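Local coordinates for protein Kif13b (Mus musculus, PDB 5B64) that is a kinesin-family motor protein that probably carries cargo along microtubules, and is captured here as a folded fragment bound to a chain of another protein, at residues 18-23 / 83-88; 25-30 / 90-95; 96-101 / 110-115. One frame throughout, in Å; residues are numbered along the deposited sequence.

Interaction 1 of 3, residues 18-23 / 83-88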
# COMPACT_ATOMS: atom_id res chain seq x y z
N ILE B 18 -6.40 29.79 11.34
CA ILE B 18 -7.46 29.06 10.66
C ILE B 18 -7.34 29.16 9.14
O ILE B 18 -7.68 28.22 8.41
CB ILE B 18 -8.85 29.51 11.15
CG1 ILE B 18 -9.09 28.97 12.57
CG2 ILE B 18 -9.94 29.03 10.19
CD1 ILE B 18 -10.27 29.58 13.33
N VAL B 19 -6.81 30.27 8.66
CA VAL B 19 -6.55 30.42 7.24
C VAL B 19 -5.43 29.48 6.79
O VAL B 19 -5.56 28.77 5.79
CB VAL B 19 -6.20 31.88 6.91
CG1 VAL B 19 -5.45 31.96 5.59
CG2 VAL B 19 -7.49 32.73 6.88
N LYS B 20 -4.35 29.47 7.56
CA LYS B 20 -3.23 28.57 7.32
C LYS B 20 -3.69 27.11 7.28
O LYS B 20 -3.34 26.38 6.37
CB LYS B 20 -2.19 28.78 8.43
CG LYS B 20 -0.97 27.86 8.41
CD LYS B 20 0.04 28.39 9.43
CE LYS B 20 1.33 27.59 9.44
NZ LYS B 20 2.51 28.39 9.92
N ALA B 21 -4.48 26.71 8.28
CA ALA B 21 -4.90 25.32 8.40
C ALA B 21 -5.81 24.95 7.24
O ALA B 21 -5.74 23.83 6.70
CB ALA B 21 -5.61 25.09 9.73
N ASN B 22 -6.67 25.89 6.87
CA ASN B 22 -7.60 25.71 5.77
C ASN B 22 -6.91 25.32 4.48
O ASN B 22 -7.35 24.40 3.79
CB ASN B 22 -8.44 26.96 5.57
CG ASN B 22 -9.69 26.95 6.42
OD1 ASN B 22 -10.05 25.92 6.99
ND2 ASN B 22 -10.38 28.09 6.47
N LEU B 23 -5.82 26.01 4.17
CA LEU B 23 -4.97 25.69 3.03
C LEU B 23 -4.25 24.32 3.14
O LEU B 23 -4.30 23.51 2.22
CB LEU B 23 -3.94 26.80 2.81
CG LEU B 23 -4.24 28.01 1.92
CD1 LEU B 23 -5.59 27.91 1.23
CD2 LEU B 23 -4.11 29.34 2.67
N LYS B 83 1.50 19.20 13.76
CA LYS B 83 1.71 17.85 13.29
C LYS B 83 1.39 17.69 11.80
O LYS B 83 2.14 17.04 11.06
CB LYS B 83 0.96 16.82 14.15
CG LYS B 83 0.92 15.45 13.50
CD LYS B 83 0.48 14.37 14.43
CE LYS B 83 0.26 13.08 13.67
NZ LYS B 83 0.08 11.95 14.61
N LEU B 84 0.28 18.29 11.34
CA LEU B 84 -0.04 18.27 9.91
C LEU B 84 1.07 18.98 9.12
O LEU B 84 1.55 18.49 8.08
CB LEU B 84 -1.39 18.94 9.66
CG LEU B 84 -1.86 19.11 8.21
CD1 LEU B 84 -2.02 17.77 7.52
CD2 LEU B 84 -3.19 19.89 8.13
N GLU B 85 1.52 20.11 9.65
CA GLU B 85 2.52 20.90 8.99
C GLU B 85 3.81 20.08 8.79
O GLU B 85 4.42 20.12 7.71
CB GLU B 85 2.77 22.17 9.79
CG GLU B 85 3.46 23.25 9.01
CD GLU B 85 3.20 24.61 9.61
OE1 GLU B 85 3.93 25.57 9.25
OE2 GLU B 85 2.26 24.72 10.43
N ASN B 86 4.22 19.35 9.84
CA ASN B 86 5.34 18.41 9.76
C ASN B 86 5.11 17.21 8.83
O ASN B 86 5.99 16.86 8.02
CB ASN B 86 5.74 17.92 11.13
CG ASN B 86 6.42 18.98 11.95
OD1 ASN B 86 7.21 19.78 11.44
ND2 ASN B 86 6.11 19.01 13.25
N ARG B 87 3.95 16.56 8.96
CA ARG B 87 3.65 15.43 8.09
C ARG B 87 3.66 15.84 6.63
O ARG B 87 4.05 15.03 5.79
CB ARG B 87 2.30 14.81 8.42
CG ARG B 87 2.37 13.80 9.51
CD ARG B 87 3.33 12.64 9.23
NE ARG B 87 3.50 11.88 10.45
CZ ARG B 87 2.56 11.10 10.98
NH1 ARG B 87 2.78 10.48 12.13
NH2 ARG B 87 1.40 10.92 10.35
N LEU B 88 3.23 17.07 6.34
CA LEU B 88 3.31 17.60 4.98
C LEU B 88 4.73 17.54 4.39
O LEU B 88 4.91 17.32 3.20
CB LEU B 88 2.74 19.03 4.90
CG LEU B 88 1.22 18.99 4.77
CD1 LEU B 88 0.60 20.39 4.98
CD2 LEU B 88 0.80 18.39 3.43
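The carboxylate of Glu85 meets the end of Lys20 at its two oxygens: Lys20 NZ lies in front of it between OE1 and OE2, nearer OE1 and a little out of the carboxylate plane, while Lys20 CE sits higher above that plane on the same side. A second flat group lies within 83-88, where the guanidinium of Arg87 has Lys83 CE 3.8 Å above one face, shifted toward its rim. Across the contact the charged pair is a salt bridge, Lys20 NZ to Glu85 OE1 at 3.2 Å, and the hydrogen bond within it is weak. Lys20 CE is likewise 3.2 Å from Glu85 OE2. Both chains are extended. Lys20 has CG anti to its backbone N (chi1 176°), which lets its tip reach over although its CB is not aimed at the other helix, and the two side chains cross at about a right angle. The bridge spans helices 9-34 and 81-100 at the surface of an alpha+beta fold with a three-stranded antiparallel sheet. Next to the bridge, the buried Leu84 packs on Leu24, Val25 and Ala28 and on Ile67 of strand 64-71. The basic pair Lys83 and Arg87 turns elsewhere: both form salt bridges with Asp120 and cation-pi contacts with Trp79, and Arg87 NE pairs with an acidic side chain of another protein's chain.

Interaction 2 of 3, residues 25-30 / 90-95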
# COMPACT_ATOMS: atom_id res chain seq x y z
N VAL B 25 -4.74 21.65 4.88
CA VAL B 25 -5.64 20.52 4.92
C VAL B 25 -6.03 20.18 3.49
O VAL B 25 -6.21 19.02 3.12
CB VAL B 25 -6.86 20.89 5.82
CG1 VAL B 25 -8.20 20.71 5.11
CG2 VAL B 25 -6.77 20.16 7.16
N ARG B 26 -6.11 21.21 2.66
CA ARG B 26 -6.40 21.03 1.26
C ARG B 26 -5.24 20.39 0.49
O ARG B 26 -5.46 19.61 -0.44
CB ARG B 26 -6.73 22.39 0.66
CG ARG B 26 -8.17 22.75 0.81
CD ARG B 26 -8.76 23.05 -0.56
NE ARG B 26 -9.04 24.47 -0.69
CZ ARG B 26 -9.59 25.03 -1.76
NH1 ARG B 26 -9.92 24.29 -2.82
NH2 ARG B 26 -9.81 26.33 -1.77
N GLU B 27 -4.01 20.75 0.85
CA GLU B 27 -2.85 20.18 0.17
C GLU B 27 -2.70 18.73 0.60
O GLU B 27 -2.45 17.85 -0.24
CB GLU B 27 -1.56 20.98 0.41
CG GLU B 27 -0.33 20.38 -0.28
CD GLU B 27 0.79 21.40 -0.57
OE1 GLU B 27 1.91 21.26 -0.03
OE2 GLU B 27 0.57 22.33 -1.38
N ALA B 28 -2.88 18.46 1.89
CA ALA B 28 -2.76 17.09 2.38
C ALA B 28 -3.76 16.19 1.65
O ALA B 28 -3.41 15.12 1.15
CB ALA B 28 -2.96 17.02 3.88
N SER B 29 -5.00 16.65 1.56
CA SER B 29 -6.06 15.88 0.93
C SER B 29 -5.73 15.47 -0.49
O SER B 29 -6.07 14.36 -0.93
CB SER B 29 -7.37 16.65 0.95
OG SER B 29 -7.93 16.62 2.25
N TYR B 30 -5.07 16.36 -1.22
CA TYR B 30 -4.82 16.15 -2.63
C TYR B 30 -3.75 15.07 -2.84
O TYR B 30 -3.90 14.15 -3.68
CB TYR B 30 -4.40 17.47 -3.29
CG TYR B 30 -3.88 17.27 -4.68
CD1 TYR B 30 -2.51 17.31 -4.95
CD2 TYR B 30 -4.75 17.00 -5.73
CE1 TYR B 30 -2.03 17.10 -6.25
CE2 TYR B 30 -4.28 16.79 -7.02
CZ TYR B 30 -2.92 16.84 -7.26
OH TYR B 30 -2.47 16.63 -8.54
N ASP B 90 6.72 15.22 4.81
CA ASP B 90 6.83 13.83 4.38
C ASP B 90 5.95 13.49 3.18
O ASP B 90 6.39 12.77 2.28
CB ASP B 90 6.52 12.89 5.55
CG ASP B 90 7.53 13.01 6.68
OD1 ASP B 90 8.74 13.19 6.40
OD2 ASP B 90 7.11 12.92 7.86
N MET B 91 4.72 13.99 3.17
CA MET B 91 3.77 13.77 2.08
C MET B 91 4.30 14.34 0.76
O MET B 91 4.31 13.66 -0.27
CB MET B 91 2.43 14.42 2.42
CG MET B 91 1.81 14.01 3.76
SD MET B 91 0.16 14.73 3.95
CE MET B 91 -0.19 14.50 5.68
N ARG B 92 4.75 15.60 0.80
CA ARG B 92 5.45 16.22 -0.33
C ARG B 92 6.63 15.40 -0.85
O ARG B 92 6.74 15.18 -2.06
CB ARG B 92 5.92 17.63 0.04
CG ARG B 92 4.78 18.58 0.33
CD ARG B 92 5.29 19.94 0.77
NE ARG B 92 4.20 20.80 1.22
CZ ARG B 92 4.18 21.45 2.37
NH1 ARG B 92 5.21 21.38 3.21
NH2 ARG B 92 3.13 22.20 2.67
N ASP B 93 7.49 14.94 0.06
CA ASP B 93 8.59 14.03 -0.27
C ASP B 93 8.12 12.78 -0.98
O ASP B 93 8.65 12.44 -2.04
CB ASP B 93 9.34 13.59 0.98
CG ASP B 93 10.24 14.68 1.53
OD1 ASP B 93 10.38 15.73 0.86
OD2 ASP B 93 10.81 14.48 2.64
N LEU B 94 7.13 12.11 -0.38
CA LEU B 94 6.64 10.83 -0.92
C LEU B 94 6.02 11.05 -2.30
O LEU B 94 6.22 10.27 -3.23
CB LEU B 94 5.60 10.22 0.01
CG LEU B 94 5.22 8.77 -0.28
CD1 LEU B 94 6.43 7.84 -0.17
CD2 LEU B 94 4.08 8.29 0.64
N TYR B 95 5.30 12.16 -2.42
CA TYR B 95 4.69 12.54 -3.68
C TYR B 95 5.72 12.76 -4.79
O TYR B 95 5.57 12.25 -5.90
CB TYR B 95 3.87 13.81 -3.47
CG TYR B 95 3.14 14.23 -4.70
CD1 TYR B 95 1.94 13.62 -5.07
CD2 TYR B 95 3.64 15.25 -5.52
CE1 TYR B 95 1.25 14.02 -6.21
CE2 TYR B 95 2.97 15.64 -6.67
CZ TYR B 95 1.77 15.02 -7.01
OH TYR B 95 1.10 15.42 -8.15
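Helix-helix packing with a salt bridge along one flank joins 25-30 of helix 9-34 to 90-95 of helix 81-100. The segment axes run in the same general direction, 34° apart, and come within 10.5 Å of each other; Ala28 and Met91 have the nearest CA atoms, at 7.3 Å. Between those two residues the packing is apolar: Met91 SD lies 3.9 Å from Ala28 CB, delivered by a Met91 chain that is extended beyond CG. On the flank, Arg92 NE donates to Glu27 OE1 at 2.6 Å with an N-H...O angle of 164°, and that oxygen lies in the guanidinium plane. Arg92 NH2 adds a weaker bond to the same Glu27 OE1 at 3.1 Å, so one oxygen takes both N-H groups instead of each oxygen taking one. The carboxylate and guanidinium planes stand almost perpendicular, at 89°, unlike the coplanar two-oxygen pairing. A leucine in place of Arg92 would probably leave the Glu27 carboxylate without its charged mate across the helices and set it free to turn. One turn further along, Tyr30 OH and Tyr95 OH approach to 3.8 Å without a hydrogen bond, their side chains crossing obliquely. These are two helices of an alpha+beta fold, packed side by side on an Ala-Met centre and linked along the chain by the antiparallel sheet.

Interaction 3 of 3, residues 96-101 / 110-115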
# COMPACT_ATOMS: atom_id res chain seq x y z
N GLN B 96 6.76 13.54 -4.50
CA GLN B 96 7.77 13.84 -5.50
C GLN B 96 8.54 12.57 -5.82
O GLN B 96 8.94 12.35 -6.96
CB GLN B 96 8.71 14.93 -5.01
CG GLN B 96 9.78 15.29 -6.00
CD GLN B 96 10.73 16.36 -5.47
OE1 GLN B 96 11.16 16.31 -4.31
NE2 GLN B 96 11.07 17.32 -6.32
N GLU B 97 8.72 11.72 -4.82
CA GLU B 97 9.35 10.43 -5.04
C GLU B 97 8.50 9.57 -5.99
O GLU B 97 9.02 8.91 -6.88
CB GLU B 97 9.59 9.70 -3.72
CG GLU B 97 10.68 8.66 -3.83
CD GLU B 97 10.76 7.71 -2.63
OE1 GLU B 97 11.52 6.70 -2.72
OE2 GLU B 97 10.08 7.97 -1.62
N TRP B 98 7.19 9.60 -5.78
CA TRP B 98 6.25 8.86 -6.61
C TRP B 98 6.27 9.34 -8.05
O TRP B 98 6.41 8.53 -8.98
CB TRP B 98 4.85 8.99 -6.01
CG TRP B 98 3.79 8.25 -6.78
CD1 TRP B 98 3.71 6.90 -6.97
CD2 TRP B 98 2.65 8.82 -7.42
NE1 TRP B 98 2.59 6.60 -7.71
CE2 TRP B 98 1.93 7.76 -8.00
CE3 TRP B 98 2.17 10.12 -7.58
CZ2 TRP B 98 0.75 7.97 -8.72
CZ3 TRP B 98 1.00 10.33 -8.29
CH2 TRP B 98 0.30 9.26 -8.85
N LYS B 99 6.13 10.66 -8.23
CA LYS B 99 6.11 11.32 -9.54
C LYS B 99 7.39 11.15 -10.37
O LYS B 99 7.37 11.33 -11.59
CB LYS B 99 5.84 12.82 -9.37
CG LYS B 99 4.38 13.17 -9.30
CD LYS B 99 3.65 12.49 -10.45
CE LYS B 99 2.22 12.95 -10.61
NZ LYS B 99 1.55 12.16 -11.69
N GLU B 100 8.49 10.82 -9.70
CA GLU B 100 9.78 10.76 -10.35
C GLU B 100 10.25 9.33 -10.50
O GLU B 100 11.26 9.06 -11.16
CB GLU B 100 10.80 11.58 -9.58
CG GLU B 100 10.71 13.06 -9.87
CD GLU B 100 11.55 13.90 -8.92
OE1 GLU B 100 12.37 13.31 -8.16
OE2 GLU B 100 11.38 15.14 -8.94
N CYS B 101 9.53 8.40 -9.87
CA CYS B 101 9.88 6.99 -9.96
C CYS B 101 9.59 6.47 -11.36
O CYS B 101 8.49 6.64 -11.87
CB CYS B 101 9.08 6.16 -8.96
SG CYS B 101 9.60 4.42 -8.95
N SER B 110 5.16 -2.13 -3.77
CA SER B 110 4.91 -2.35 -2.34
C SER B 110 5.36 -1.16 -1.49
O SER B 110 4.68 -0.77 -0.55
CB SER B 110 5.59 -3.63 -1.86
OG SER B 110 5.20 -3.94 -0.53
N TYR B 111 6.51 -0.60 -1.84
CA TYR B 111 7.02 0.55 -1.13
C TYR B 111 5.98 1.68 -1.08
O TYR B 111 5.69 2.19 -0.01
CB TYR B 111 8.35 1.03 -1.73
CG TYR B 111 8.73 2.40 -1.22
CD1 TYR B 111 8.27 3.55 -1.86
CD2 TYR B 111 9.51 2.55 -0.08
CE1 TYR B 111 8.58 4.80 -1.39
CE2 TYR B 111 9.84 3.81 0.40
CZ TYR B 111 9.37 4.93 -0.27
OH TYR B 111 9.67 6.20 0.18
N PHE B 112 5.41 2.05 -2.22
CA PHE B 112 4.39 3.09 -2.25
C PHE B 112 3.08 2.65 -1.59
O PHE B 112 2.40 3.47 -0.95
CB PHE B 112 4.16 3.64 -3.69
CG PHE B 112 5.31 4.47 -4.20
CD1 PHE B 112 5.54 5.75 -3.71
CD2 PHE B 112 6.22 3.93 -5.11
CE1 PHE B 112 6.64 6.50 -4.15
CE2 PHE B 112 7.33 4.69 -5.57
CZ PHE B 112 7.54 5.97 -5.08
N LYS B 113 2.73 1.38 -1.72
CA LYS B 113 1.49 0.89 -1.13
C LYS B 113 1.53 1.02 0.39
O LYS B 113 0.56 1.44 1.02
CB LYS B 113 1.19 -0.56 -1.52
CG LYS B 113 -0.08 -1.11 -0.84
CD LYS B 113 -0.23 -2.63 -0.99
CE LYS B 113 -0.17 -3.38 0.37
NZ LYS B 113 -1.48 -3.52 1.10
N ARG B 114 2.67 0.67 0.98
CA ARG B 114 2.81 0.60 2.42
C ARG B 114 3.11 1.95 3.06
O ARG B 114 2.87 2.12 4.26
CB ARG B 114 3.88 -0.43 2.81
CG ARG B 114 3.54 -1.82 2.38
CD ARG B 114 4.46 -2.84 2.96
NE ARG B 114 4.17 -3.21 4.35
CZ ARG B 114 3.20 -4.04 4.73
NH1 ARG B 114 2.37 -4.58 3.83
NH2 ARG B 114 3.04 -4.32 6.02
N ALA B 115 3.62 2.91 2.29
CA ALA B 115 4.03 4.18 2.88
C ALA B 115 2.84 5.09 3.15
O ALA B 115 2.21 5.60 2.22
CB ALA B 115 5.09 4.89 1.99
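Phe112 has CG anti to the carbonyl carbon (chi1 -70°), which sends its ring across to Trp98, whereas Tyr111 holds CG anti to the backbone N (chi1 167°), bringing its hydroxyl to Glu97, whose side chain comes from the opposite direction. The Phe112 ring is held on two sides. Trp98 CD1 stands 3.9 Å above the centre of one face, and the pair is edge-to-face, the indole edge directed at the phenyl face with centroids 5.1 Å apart. Tyr111 CD1, from the preceding residue, lies over the opposite face. At the ring's edge Cys101 SG comes to 4.1 Å from Phe112 CE2, a sulfur-aromatic contact. Phe112 CE1 also lies beside the helix backbone at Trp98 CA. Beside this cluster Tyr111 OH donates to the syn lone pair of Glu97 OE2, 2.6 Å away, with the carboxylate at the edge of the tyrosine ring. Another protein's chain adds further partners: Glu97 OE1 bonds to a polar and an aromatic side chain there, and Tyr111 OH to a basic one. The two segments form an antiparallel helical hairpin, axes 150° apart, in which helix 106-114 folds back along the end of helix 81-100; Leu94 packs on Tyr111 and Ala115, and Lys37, beyond helix 9-34, hydrogen-bonds to the backbone oxygens of Phe112 and Ala115.

Overall arrangement
From the N terminus, helix 9-34 supplies the first segments of interactions 1 and 2. The chain then passes through the three antiparallel strands 40-46, 64-71 and 75-80 before helix 81-100 returns the second segments, so each contact closes a loop of 59 residues; the loops cross, their segments alternating. The two contacts are neighbours, centres about 10 Å apart, joined by Leu88 against Ala28. Interaction 3 follows in series, closing a short loop of eight residues between the end of helix 81-100 and helix 106-114. It meets interaction 2 where the backbone oxygen of Leu94 comes near the Phe112 ring, but does not touch interaction 1. Helix 81-100 is thus common to all three.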